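Local coordinates for protein beta-n-acetylhexosaminidase (Streptococcus pneumoniae, PDB 4AZI) that probably removes terminal beta-linked N-acetylhexosamine residues from glycans, acting as a family 20 exo-beta-D-N-acetylglucosaminidase, at residues A8-K20 against T321-A335. The protein carries 2 engineered substitutions. Sequence-based numbering, arbitrary orientation.
Sequences AKNKVISIDAGRK and TVGSMLSIWADRPSA. With OAN (O-(2-acetamido-2-deoxy D-glucopyranosylidene) amino-N-phenylcarbamate), chain C.
The guanidinium of Arg19 has the Asp331 carboxylate over one face and Asp16 OD2 at its edge, while the indole of Trp329 meets that same Asp16 oxygen at its own edge. One face of the indole carries the sugar ring of OAN, with CAE 3.6 Å above the plane; water 2 sits over the centre of the other. This cluster illustrates how a TIM barrel builds an active site at the C-terminal ends of its strands, here at the closing seam where the first strand, 10-16, runs parallel to the last, 323-329. Asp16 is the second-shell residue that fixes Arg19 and ties it to the backbone at Ala330. Its OD2 takes Arg19 NH1 on the syn side at 2.8 Å and the backbone N of Ala330 on the anti side, the two donors coming from opposite faces of the carboxylate plane; OD1 accepts Arg19 N in an Asx motif. Thus held, and with a salt bridge from NE to Asp49, Arg19 extends NH2 to OAN OAJ (2.8 Å, 164° at the hydrogen). Asp331 grips the sugar with both oxygens, OD1 taking OAK at 2.6 Å and OD2 taking OAM. Its charge probably adds to the pull on Arg19, although no N-H points at it.

Behind the pocket, a ladder of seven backbone bonds from Asn10 to Asp16 closes the barrel. Val12 CG1 meets Met325 SD inside the barrel, beside His43; on the outer face Ile13 CD1 touches Leu326 CD2 at 3.5 Å, beneath helix 339-352. Beyond the ladder, Lys20 stretches past Pro333 with CG anti to the backbone N (chi1 -172°), then bends at its last torsion, and NZ donates to both Pro333 O (2.8 Å) and Ala335 O (2.9 Å).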
ATOM      1  N   ALA A   8     -18.484   2.457   4.186  1.00 17.33           N
ATOM      2  CA  ALA A   8     -18.071   1.944   2.886  1.00 16.88           C
ATOM      3  C   ALA A   8     -16.723   2.517   2.422  1.00 16.14           C
ATOM      4  O   ALA A   8     -16.120   1.998   1.488  1.00 15.74           O
ATOM      5  CB  ALA A   8     -19.151   2.178   1.837  1.00 17.09           C
ATOM      6  N   LYS A   9     -16.251   3.580   3.071  1.00 15.72           N
ATOM      7  CA  LYS A   9     -14.923   4.109   2.754  1.00 15.13           C
ATOM      8  C   LYS A   9     -13.828   3.120   3.153  1.00 14.61           C
ATOM      9  O   LYS A   9     -13.998   2.341   4.108  1.00 14.32           O
ATOM     10  CB  LYS A   9     -14.698   5.462   3.426  1.00 15.76           C
ATOM     11  CG  LYS A   9     -15.422   6.600   2.728  1.00 16.55           C
ATOM     12  CD  LYS A   9     -14.763   7.938   2.997  1.00 16.85           C
ATOM     13  CE  LYS A   9     -15.229   8.967   1.981  1.00 16.99           C
ATOM     14  NZ  LYS A   9     -14.472  10.237   2.091  1.00 16.74           N
ATOM     15  N   ASN A  10     -12.717   3.143   2.418  1.00 13.76           N
ATOM     16  CA  ASN A  10     -11.552   2.325   2.756  1.00 13.44           C
ATOM     17  C   ASN A  10     -10.841   2.847   4.002  1.00 12.88           C
ATOM     18  O   ASN A  10     -10.606   4.047   4.114  1.00 12.95           O
ATOM     19  CB  ASN A  10     -10.560   2.286   1.586  1.00 13.44           C
ATOM     20  CG  ASN A  10     -11.077   1.491   0.409  1.00 13.91           C
ATOM     21  OD1 ASN A  10     -11.664   2.049  -0.518  1.00 13.56           O
ATOM     22  ND2 ASN A  10     -10.847   0.176   0.431  1.00 14.17           N
ATOM     23  N   LYS A  11     -10.523   1.949   4.936  1.00 12.32           N
ATOM     24  CA  LYS A  11      -9.656   2.268   6.080  1.00 11.50           C
ATOM     25  C   LYS A  11      -8.443   1.356   6.013  1.00 11.02           C
ATOM     26  O   LYS A  11      -8.543   0.133   6.196  1.00 10.76           O
ATOM     27  CB  LYS A  11     -10.375   2.090   7.422  1.00 11.74           C
ATOM     28  CG  LYS A  11     -11.355   3.204   7.789  1.00 11.92           C
ATOM     29  CD  LYS A  11     -12.697   3.097   7.076  1.00 11.95           C
ATOM     30  CE  LYS A  11     -13.294   1.705   7.215  1.00 12.59           C
ATOM     31  NZ  LYS A  11     -14.714   1.680   6.766  1.00 12.99           N
ATOM     32  N   VAL A  12      -7.293   1.953   5.733  1.00 10.49           N
ATOM     33  CA  VAL A  12      -6.133   1.172   5.323  1.00 10.32           C
ATOM     34  C   VAL A  12      -4.940   1.392   6.256  1.00 10.15           C
ATOM     35  O   VAL A  12      -4.658   2.518   6.666  1.00 10.03           O
ATOM     36  CB  VAL A  12      -5.747   1.479   3.855  1.00  9.95           C
ATOM     37  CG1 VAL A  12      -4.707   0.490   3.344  1.00 10.10           C
ATOM     38  CG2 VAL A  12      -6.973   1.424   2.953  1.00 10.17           C
ATOM     39  N   ILE A  13      -4.278   0.292   6.608  1.00 10.19           N
ATOM     40  CA  ILE A  13      -2.974   0.322   7.263  1.00  9.96           C
ATOM     41  C   ILE A  13      -1.922  -0.126   6.241  1.00  9.92           C
ATOM     42  O   ILE A  13      -2.050  -1.188   5.625  1.00 10.06           O
ATOM     43  CB  ILE A  13      -2.948  -0.520   8.587  1.00 10.07           C
ATOM     44  CG1 ILE A  13      -1.558  -0.523   9.239  1.00  9.98           C
ATOM     45  CG2 ILE A  13      -3.474  -1.937   8.376  1.00 10.03           C
ATOM     46  CD1 ILE A  13      -1.066   0.852   9.659  1.00 10.01           C
ATOM     47  N   SER A  14      -0.909   0.710   6.028  1.00  9.76           N
ATOM     48  CA  SER A  14       0.177   0.386   5.096  1.00  9.71           C
ATOM     49  C   SER A  14       1.408  -0.080   5.865  1.00  9.78           C
ATOM     50  O   SER A  14       1.760   0.517   6.880  1.00  9.44           O
ATOM     51  CB  SER A  14       0.521   1.584   4.201  1.00  9.57           C
ATOM     52  OG  SER A  14       1.603   1.290   3.327  1.00  9.70           O
ATOM     53  N   ILE A  15       2.042  -1.145   5.369  1.00 10.09           N
ATOM     54  CA  ILE A  15       3.244  -1.730   5.974  1.00 10.52           C
ATOM     55  C   ILE A  15       4.355  -1.866   4.919  1.00 10.72           C
ATOM     56  O   ILE A  15       4.195  -2.572   3.913  1.00 10.59           O
ATOM     57  CB  ILE A  15       2.949  -3.122   6.612  1.00 10.61           C
ATOM     58  CG1 ILE A  15       1.922  -3.041   7.767  1.00 10.64           C
ATOM     59  CG2 ILE A  15       4.231  -3.828   7.028  1.00 10.71           C
ATOM     60  CD1 ILE A  15       2.350  -2.270   9.011  1.00 10.93           C
ATOM     61  N   ASP A  16       5.473  -1.186   5.164  1.00 10.76           N
ATOM     62  CA  ASP A  16       6.649  -1.218   4.291  1.00 11.12           C
ATOM     63  C   ASP A  16       7.413  -2.535   4.482  1.00 11.32           C
ATOM     64  O   ASP A  16       8.424  -2.592   5.188  1.00 11.26           O
ATOM     65  CB  ASP A  16       7.533   0.018   4.590  1.00 11.26           C
ATOM     66  CG  ASP A  16       8.731   0.177   3.642  1.00 11.19           C
ATOM     67  OD1 ASP A  16       8.887  -0.589   2.664  1.00 11.38           O
ATOM     68  OD2 ASP A  16       9.541   1.097   3.896  1.00 11.29           O
ATOM     69  N   ALA A  17       6.913  -3.598   3.854  1.00 11.37           N
ATOM     70  CA  ALA A  17       7.598  -4.894   3.863  1.00 11.83           C
ATOM     71  C   ALA A  17       8.504  -5.023   2.642  1.00 12.18           C
ATOM     72  O   ALA A  17       8.872  -6.126   2.234  1.00 12.60           O
ATOM     73  CB  ALA A  17       6.595  -6.037   3.922  1.00 11.72           C
ATOM     74  N   GLY A  18       8.828  -3.882   2.044  1.00 12.34           N
ATOM     75  CA  GLY A  18       9.760  -3.821   0.934  1.00 12.24           C
ATOM     76  C   GLY A  18      11.172  -3.610   1.434  1.00 12.46           C
ATOM     77  O   GLY A  18      12.080  -4.368   1.090  1.00 12.63           O
ATOM     78  N   ARG A  19      11.368  -2.580   2.252  1.00 12.37           N
ATOM     79  CA  ARG A  19      12.687  -2.318   2.811  1.00 12.43           C
ATOM     80  C   ARG A  19      13.044  -3.357   3.877  1.00 12.35           C
ATOM     81  O   ARG A  19      14.216  -3.730   4.032  1.00 12.35           O
ATOM     82  CB  ARG A  19      12.748  -0.915   3.420  1.00 12.31           C
ATOM     83  CG  ARG A  19      12.659   0.217   2.412  1.00 12.04           C
ATOM     84  CD  ARG A  19      12.908   1.540   3.118  1.00 12.18           C
ATOM     85  NE  ARG A  19      12.894   2.694   2.214  1.00 11.64           N
ATOM     86  CZ  ARG A  19      11.855   3.507   2.036  1.00 11.66           C
ATOM     87  NH1 ARG A  19      10.709   3.289   2.673  1.00 11.50           N
ATOM     88  NH2 ARG A  19      11.959   4.543   1.210  1.00 11.45           N
ATOM     89  N   LYS A  20      12.030  -3.823   4.600  1.00 12.19           N
ATOM     90  CA  LYS A  20      12.247  -4.663   5.780  1.00 12.28           C
ATOM     91  C   LYS A  20      11.430  -5.954   5.711  1.00 12.63           C
ATOM     92  O   LYS A  20      10.282  -5.947   5.258  1.00 11.99           O
ATOM     93  CB  LYS A  20      11.898  -3.868   7.038  1.00 12.09           C
ATOM     94  CG  LYS A  20      12.251  -4.531   8.361  1.00 11.97           C
ATOM     95  CD  LYS A  20      11.927  -3.596   9.520  1.00 12.08           C
ATOM     96  CE  LYS A  20      12.041  -4.310  10.865  1.00 11.88           C
ATOM     97  NZ  LYS A  20      13.436  -4.736  11.138  1.00 11.75           N
ATOM     98  N   THR A 321     -12.738  11.435  -1.562  1.00 15.81           N
ATOM     99  CA  THR A 321     -11.746  10.416  -1.280  1.00 15.01           C
ATOM    100  C   THR A 321     -12.512   9.109  -1.226  1.00 14.01           C
ATOM    101  O   THR A 321     -13.721   9.121  -0.982  1.00 14.83           O
ATOM    102  CB  THR A 321     -11.023  10.680   0.053  1.00 14.78           C
ATOM    103  OG1 THR A 321     -11.945  10.549   1.149  1.00 14.76           O
ATOM    104  CG2 THR A 321     -10.444  12.072   0.058  1.00 14.35           C
ATOM    105  N   VAL A 322     -11.840   8.001  -1.513  1.00 12.59           N
ATOM    106  CA  VAL A 322     -12.466   6.676  -1.360  1.00 11.72           C
ATOM    107  C   VAL A 322     -12.220   6.135   0.057  1.00 11.37           C
ATOM    108  O   VAL A 322     -12.768   5.100   0.446  1.00 11.18           O
ATOM    109  CB  VAL A 322     -11.981   5.661  -2.425  1.00 11.41           C
ATOM    110  CG1 VAL A 322     -12.272   6.164  -3.834  1.00 11.22           C
ATOM    111  CG2 VAL A 322     -10.496   5.335  -2.247  1.00 10.81           C
ATOM    112  N   GLY A 323     -11.396   6.855   0.818  1.00 10.93           N
ATOM    113  CA  GLY A 323     -11.006   6.456   2.166  1.00 10.49           C
ATOM    114  C   GLY A 323      -9.626   6.976   2.530  1.00 10.34           C
ATOM    115  O   GLY A 323      -9.098   7.858   1.863  1.00 10.07           O
ATOM    116  N   SER A 324      -9.031   6.398   3.571  1.00 10.12           N
ATOM    117  CA  SER A 324      -7.780   6.892   4.116  1.00 10.24           C
ATOM    118  C   SER A 324      -6.832   5.771   4.506  1.00 10.29           C
ATOM    119  O   SER A 324      -7.263   4.663   4.854  1.00 10.36           O
ATOM    120  CB  SER A 324      -8.045   7.786   5.334  1.00 10.32           C
ATOM    121  OG  SER A 324      -8.612   9.020   4.945  1.00 10.17           O
ATOM    122  N   MET A 325      -5.541   6.082   4.455  1.00 10.28           N
ATOM    123  CA  MET A 325      -4.493   5.119   4.745  1.00 10.29           C
ATOM    124  C   MET A 325      -3.458   5.695   5.719  1.00 10.21           C
ATOM    125  O   MET A 325      -2.934   6.780   5.503  1.00  9.99           O
ATOM    126  CB  MET A 325      -3.822   4.689   3.439  1.00 10.29           C
ATOM    127  CG  MET A 325      -2.673   3.705   3.601  1.00 10.25           C
ATOM    128  SD  MET A 325      -2.430   2.699   2.121  1.00 10.46           S
ATOM    129  CE  MET A 325      -1.675   3.876   1.007  1.00 10.05           C
ATOM    130  N   LEU A 326      -3.191   4.960   6.794  1.00 10.34           N
ATOM    131  CA  LEU A 326      -2.111   5.285   7.727  1.00 10.51           C
ATOM    132  C   LEU A 326      -0.901   4.399   7.398  1.00 10.24           C
ATOM    133  O   LEU A 326      -1.056   3.199   7.134  1.00 10.12           O
ATOM    134  CB  LEU A 326      -2.575   5.101   9.177  1.00 10.76           C
ATOM    135  CG  LEU A 326      -1.600   5.434  10.309  1.00 11.16           C
ATOM    136  CD1 LEU A 326      -2.313   6.160  11.441  1.00 11.48           C
ATOM    137  CD2 LEU A 326      -0.918   4.172  10.821  1.00 11.36           C
ATOM    138  N   SER A 327       0.295   4.986   7.418  1.00 10.04           N
ATOM    139  CA  SER A 327       1.459   4.347   6.811  1.00 10.06           C
ATOM    140  C   SER A 327       2.650   4.137   7.742  1.00 10.25           C
ATOM    141  O   SER A 327       3.126   5.082   8.389  1.00 10.17           O
ATOM    142  CB  SER A 327       1.918   5.122   5.580  1.00 10.09           C
ATOM    143  OG  SER A 327       0.839   5.450   4.722  1.00 10.22           O
ATOM    144  N   ILE A 328       3.133   2.892   7.764  1.00 10.26           N
ATOM    145  CA  ILE A 328       4.286   2.481   8.570  1.00 10.39           C
ATOM    146  C   ILE A 328       5.473   2.238   7.639  1.00 10.62           C
ATOM    147  O   ILE A 328       5.430   1.342   6.799  1.00 10.75           O
ATOM    148  CB  ILE A 328       3.994   1.197   9.384  1.00 10.31           C
ATOM    149  CG1 ILE A 328       2.687   1.313  10.192  1.00 10.29           C
ATOM    150  CG2 ILE A 328       5.159   0.861  10.314  1.00 10.31           C
ATOM    151  CD1 ILE A 328       2.560   2.553  11.074  1.00 10.38           C
ATOM    152  N   TRP A 329       6.520   3.046   7.771  1.00 11.10           N
ATOM    153  CA  TRP A 329       7.661   2.947   6.853  1.00 11.55           C
ATOM    154  C   TRP A 329       8.906   2.391   7.497  1.00 12.00           C
ATOM    155  O   TRP A 329       9.071   2.458   8.716  1.00 12.54           O
ATOM    156  CB  TRP A 329       7.951   4.292   6.201  1.00 11.19           C
ATOM    157  CG  TRP A 329       6.796   4.880   5.417  1.00 10.94           C
ATOM    158  CD1 TRP A 329       5.897   5.852   5.846  1.00 10.83           C
ATOM    159  CD2 TRP A 329       6.392   4.576   4.027  1.00 11.03           C
ATOM    160  NE1 TRP A 329       4.996   6.162   4.855  1.00 10.93           N
ATOM    161  CE2 TRP A 329       5.230   5.426   3.743  1.00 10.83           C
ATOM    162  CE3 TRP A 329       6.847   3.703   3.040  1.00 10.95           C
ATOM    163  CZ2 TRP A 329       4.576   5.399   2.515  1.00 11.14           C
ATOM    164  CZ3 TRP A 329       6.179   3.687   1.798  1.00 11.11           C
ATOM    165  CH2 TRP A 329       5.075   4.515   1.544  1.00 11.02           C
ATOM    166  N   ALA A 330       9.797   1.838   6.675  1.00 12.45           N
ATOM    167  CA  ALA A 330      10.996   1.191   7.177  1.00 12.96           C
ATOM    168  C   ALA A 330      12.315   1.805   6.696  1.00 13.56           C
ATOM    169  O   ALA A 330      13.290   1.074   6.488  1.00 13.73           O
ATOM    170  CB  ALA A 330      10.947  -0.295   6.858  1.00 13.16           C
ATOM    171  N   ASP A 331      12.356   3.133   6.552  1.00 13.89           N
ATOM    172  CA  ASP A 331      13.541   3.858   6.035  1.00 14.86           C
ATOM    173  C   ASP A 331      14.890   3.362   6.567  1.00 15.50           C
ATOM    174  O   ASP A 331      15.864   3.263   5.826  1.00 15.41           O
ATOM    175  CB  ASP A 331      13.407   5.366   6.287  1.00 15.12           C
ATOM    176  CG  ASP A 331      12.212   5.981   5.565  1.00 15.13           C
ATOM    177  OD1 ASP A 331      11.136   5.338   5.504  1.00 14.78           O
ATOM    178  OD2 ASP A 331      12.343   7.115   5.062  1.00 15.08           O
ATOM    179  N   ARG A 332      14.946   3.072   7.858  1.00 16.31           N
ATOM    180  CA  ARG A 332      16.091   2.383   8.432  1.00 17.53           C
ATOM    181  C   ARG A 332      15.616   0.984   8.826  1.00 17.12           C
ATOM    182  O   ARG A 332      15.060   0.791   9.908  1.00 16.60           O
ATOM    183  CB  ARG A 332      16.656   3.182   9.614  1.00 19.06           C
ATOM    184  CG  ARG A 332      17.237   4.534   9.202  1.00 21.02           C
ATOM    185  CD  ARG A 332      17.446   5.480  10.381  1.00 23.31           C
ATOM    186  NE  ARG A 332      16.178   5.820  11.026  1.00 25.81           N
ATOM    187  CZ  ARG A 332      15.835   5.471  12.266  1.00 27.52           C
ATOM    188  NH1 ARG A 332      16.674   4.780  13.039  1.00 28.35           N
ATOM    189  NH2 ARG A 332      14.646   5.818  12.738  1.00 28.11           N
ATOM    190  N   PRO A 333      15.797  -0.002   7.925  1.00 17.14           N
ATOM    191  CA  PRO A 333      15.135  -1.292   8.160  1.00 17.26           C
ATOM    192  C   PRO A 333      15.809  -2.160   9.225  1.00 17.75           C
ATOM    193  O   PRO A 333      15.247  -3.187   9.621  1.00 17.27           O
ATOM    194  CB  PRO A 333      15.168  -1.977   6.787  1.00 17.08           C
ATOM    195  CG  PRO A 333      16.077  -1.151   5.915  1.00 17.45           C
ATOM    196  CD  PRO A 333      16.643  -0.019   6.719  1.00 17.41           C
ATOM    197  N   SER A 334      16.990  -1.758   9.694  1.00 17.96           N
ATOM    198  CA  SER A 334      17.621  -2.465  10.813  1.00 18.90           C
ATOM    199  C   SER A 334      16.935  -2.144  12.140  1.00 19.18           C
ATOM    200  O   SER A 334      17.136  -2.853  13.130  1.00 19.21           O
ATOM    201  CB  SER A 334      19.123  -2.177  10.889  1.00 19.03           C
ATOM    202  OG  SER A 334      19.354  -0.817  11.176  1.00 19.83           O
ATOM    203  N   ALA A 335      16.120  -1.088  12.151  1.00 19.47           N
ATOM    204  CA  ALA A 335      15.362  -0.709  13.342  1.00 20.44           C
ATOM    205  C   ALA A 335      14.401  -1.824  13.721  1.00 20.76           C
ATOM    206  O   ALA A 335      13.837  -2.490  12.852  1.00 20.37           O
ATOM    207  CB  ALA A 335      14.609   0.591  13.117  1.00 20.31           C
TER
HETATM  208  CAH OAN C2038       5.256   8.006  -1.025  1.00 10.13           C
HETATM  209  CAG OAN C2038       6.198   8.135   0.181  1.00 10.25           C
HETATM  210  OAN OAN C2038       5.746   8.371   1.293  1.00 10.06           O
HETATM  211  NAI OAN C2038       7.497   7.985  -0.087  1.00 10.69           N
HETATM  212  CAB OAN C2038       8.580   8.054   0.917  1.00 11.33           C
HETATM  213  CAC OAN C2038       8.726   6.697   1.609  1.00 11.22           C
HETATM  214  OAJ OAN C2038       9.525   5.832   0.792  1.00 11.11           O
HETATM  215  CAD OAN C2038       9.366   6.844   2.981  1.00 11.61           C
HETATM  216  OAK OAN C2038       9.488   5.543   3.538  1.00 11.78           O
HETATM  217  CAE OAN C2038       8.460   7.705   3.875  1.00 11.69           C
HETATM  218  CAF OAN C2038       9.012   7.976   5.278  1.00 12.02           C
HETATM  219  OAM OAN C2038      10.201   8.768   5.201  1.00 12.22           O
HETATM  220  OAL OAN C2038       8.129   8.986   3.274  1.00 11.82           O
HETATM  221  CAA OAN C2038       8.358   9.188   1.940  1.00 11.89           C
HETATM  222  NAY OAN C2038       8.371  10.437   1.526  1.00 13.01           N
HETATM  223  OAQ OAN C2038       8.172  11.387   2.484  1.00 14.48           O
HETATM  224  CAP OAN C2038       8.811  12.571   2.245  1.00 14.97           C
HETATM  225  OAR OAN C2038       8.641  13.521   3.012  1.00 14.75           O
HETATM  226  NAO OAN C2038       9.606  12.621   1.166  1.00 16.09           N
HETATM  227  CAS OAN C2038      10.281  13.702   0.744  1.00 17.22           C
HETATM  228  CAT OAN C2038      10.137  14.083  -0.590  1.00 17.14           C
HETATM  229  CAU OAN C2038      10.817  15.195  -1.087  1.00 17.41           C
HETATM  230  CAV OAN C2038      11.646  15.936  -0.246  1.00 17.79           C
HETATM  231  CAW OAN C2038      11.799  15.560   1.095  1.00 17.97           C
HETATM  232  CAX OAN C2038      11.121  14.443   1.592  1.00 17.48           C
HETATM  233  O   HOH W   1     -14.617   3.241  -0.720  1.00 18.94           O
HETATM  234  O   HOH W   2       3.873   2.239   4.400  1.00 12.37           O